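Period circadian protein homolog 2 (Mus musculus, PDB 3GDI) probably acts in the mammalian circadian clock as a transcription regulator whose tandem PAS domains mediate interactions between clock proteins. Local coordinates at residues K60-E63 and F64-P67. Sequence-based numbering, arbitrary orientation.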
ATOM      1  N   LYS A  60      11.431  23.558  -8.822  1.00 69.59           N
ATOM      2  CA  LYS A  60      11.199  22.159  -8.485  1.00 66.26           C
ATOM      3  C   LYS A  60       9.757  21.835  -8.896  1.00 62.31           C
ATOM      4  O   LYS A  60       8.828  22.556  -8.540  1.00 61.78           O
ATOM      5  CB  LYS A  60      11.398  21.914  -6.986  1.00 66.35           C
ATOM      6  CG  LYS A  60      12.808  22.218  -6.487  1.00 67.63           C
ATOM      7  CD  LYS A  60      13.073  21.614  -5.107  1.00 68.16           C
ATOM      8  CE  LYS A  60      12.018  22.017  -4.085  1.00 69.41           C
ATOM      9  NZ  LYS A  60      12.215  21.317  -2.778  1.00 71.02           N
ATOM     10  N   PHE A  61       9.572  20.767  -9.662  1.00 59.45           N
ATOM     11  CA  PHE A  61       8.232  20.396 -10.106  1.00 56.18           C
ATOM     12  C   PHE A  61       7.276  20.144  -8.946  1.00 53.87           C
ATOM     13  O   PHE A  61       6.098  20.472  -9.037  1.00 52.80           O
ATOM     14  CB  PHE A  61       8.275  19.151 -10.986  1.00 54.54           C
ATOM     15  CG  PHE A  61       6.935  18.764 -11.551  1.00 56.01           C
ATOM     16  CD1 PHE A  61       6.288  19.584 -12.469  1.00 58.10           C
ATOM     17  CD2 PHE A  61       6.321  17.572 -11.177  1.00 54.80           C
ATOM     18  CE1 PHE A  61       5.047  19.221 -13.011  1.00 57.29           C
ATOM     19  CE2 PHE A  61       5.092  17.201 -11.707  1.00 54.39           C
ATOM     20  CZ  PHE A  61       4.451  18.026 -12.630  1.00 55.53           C
ATOM     21  N   VAL A  62       7.766  19.564  -7.858  1.00 51.90           N
ATOM     22  CA  VAL A  62       6.875  19.285  -6.737  1.00 52.39           C
ATOM     23  C   VAL A  62       6.196  20.528  -6.178  1.00 52.61           C
ATOM     24  O   VAL A  62       5.107  20.438  -5.616  1.00 53.91           O
ATOM     25  CB  VAL A  62       7.596  18.529  -5.577  1.00 50.57           C
ATOM     26  CG1 VAL A  62       7.884  17.107  -5.999  1.00 47.50           C
ATOM     27  CG2 VAL A  62       8.878  19.236  -5.187  1.00 48.90           C
ATOM     28  N   GLU A  63       6.813  21.691  -6.346  1.00 53.45           N
ATOM     29  CA  GLU A  63       6.227  22.918  -5.819  1.00 53.61           C
ATOM     30  C   GLU A  63       4.888  23.294  -6.461  1.00 52.63           C
ATOM     31  O   GLU A  63       4.144  24.099  -5.903  1.00 51.92           O
ATOM     32  CB  GLU A  63       7.223  24.072  -5.942  1.00 55.41           C
ATOM     33  CG  GLU A  63       8.629  23.651  -5.564  1.00 60.15           C
ATOM     34  CD  GLU A  63       9.563  24.812  -5.313  1.00 62.02           C
ATOM     35  OE1 GLU A  63       9.585  25.306  -4.163  1.00 62.92           O
ATOM     36  OE2 GLU A  63      10.272  25.225  -6.262  1.00 62.54           O
ATOM     37  N   PHE A  64       4.577  22.708  -7.619  1.00 52.49           N
ATOM     38  CA  PHE A  64       3.310  22.979  -8.311  1.00 51.31           C
ATOM     39  C   PHE A  64       2.268  21.879  -8.097  1.00 50.67           C
ATOM     40  O   PHE A  64       1.255  21.840  -8.791  1.00 52.35           O
ATOM     41  CB  PHE A  64       3.532  23.141  -9.815  1.00 52.14           C
ATOM     42  CG  PHE A  64       4.589  24.130 -10.163  1.00 52.89           C
ATOM     43  CD1 PHE A  64       5.880  23.706 -10.454  1.00 52.67           C
ATOM     44  CD2 PHE A  64       4.316  25.494 -10.135  1.00 53.19           C
ATOM     45  CE1 PHE A  64       6.887  24.626 -10.706  1.00 53.92           C
ATOM     46  CE2 PHE A  64       5.317  26.422 -10.384  1.00 53.16           C
ATOM     47  CZ  PHE A  64       6.605  25.986 -10.669  1.00 52.26           C
ATOM     48  N   LEU A  65       2.527  20.991  -7.142  1.00 49.84           N
ATOM     49  CA  LEU A  65       1.631  19.883  -6.815  1.00 48.06           C
ATOM     50  C   LEU A  65       0.872  20.163  -5.521  1.00 49.51           C
ATOM     51  O   LEU A  65       1.311  20.959  -4.689  1.00 49.84           O
ATOM     52  CB  LEU A  65       2.436  18.595  -6.613  1.00 46.77           C
ATOM     53  CG  LEU A  65       2.819  17.636  -7.737  1.00 45.89           C
ATOM     54  CD1 LEU A  65       2.725  18.313  -9.082  1.00 46.15           C
ATOM     55  CD2 LEU A  65       4.221  17.108  -7.459  1.00 42.07           C
ATOM     56  N   ALA A  66      -0.269  19.512  -5.349  1.00 50.09           N
ATOM     57  CA  ALA A  66      -1.016  19.673  -4.118  1.00 51.43           C
ATOM     58  C   ALA A  66      -0.017  19.187  -3.065  1.00 53.51           C
ATOM     59  O   ALA A  66       0.703  18.210  -3.289  1.00 52.12           O
ATOM     60  CB  ALA A  66      -2.246  18.789  -4.136  1.00 52.07           C
ATOM     61  N   PRO A  67       0.059  19.869  -1.914  1.00 55.20           N
ATOM     62  CA  PRO A  67       1.004  19.450  -0.871  1.00 55.91           C
ATOM     63  C   PRO A  67       0.874  17.989  -0.431  1.00 55.47           C
ATOM     64  O   PRO A  67       1.861  17.369  -0.042  1.00 55.96           O
ATOM     65  CB  PRO A  67       0.725  20.438   0.262  1.00 56.45           C
ATOM     66  CG  PRO A  67       0.335  21.692  -0.493  1.00 54.51           C
ATOM     67  CD  PRO A  67      -0.610  21.129  -1.540  1.00 55.72           C
TER
HETATM   68  O   HOH W   1       3.578  21.607  -3.482  1.00 41.11           O
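Phe-64 N donates to Phe-61 O at 3.1 Å with an N-H...O angle of 164°, an i to i+3 bond of the 3-10 kind. With CG anti to its own carbonyl carbon (chi1 -52°), the Phe-64 ring swings back along the preceding turn: CD1 lies 3.5 Å from Phe-61 O, which sits at the ring edge, and CE1 lies 3.6 Å from Lys-60 O. A serine here would probably strip the ring carbons from beside the carbonyl oxygens of Phe-61 and Lys-60 and open a gap beside Ile-38. Leu-65 repeats the pattern, its N reaching Val-62 O at 3.0 Å. A water donates to Val-62 O and to Leu-65 O, so the Val-62 carbonyl accepts two bonds. The two methyls of Leu-65 divide the apolar work: CD1 meets CE2 of Phe-61 at 3.7 Å, whereas CD2 packs 3.9 Å from Val-62 CG1. Within the PAS-A domain, this turn lies between strand 38-41 and helix 70-76: Phe-61 and Phe-64 touch Ile-38, Val-62 and Leu-65 touch Phe-73, Leu-65 also meets Cys-106 and Val-108 of strand 104-108, and the backbone of Ala-66 bonds to Arg-107 of the same strand.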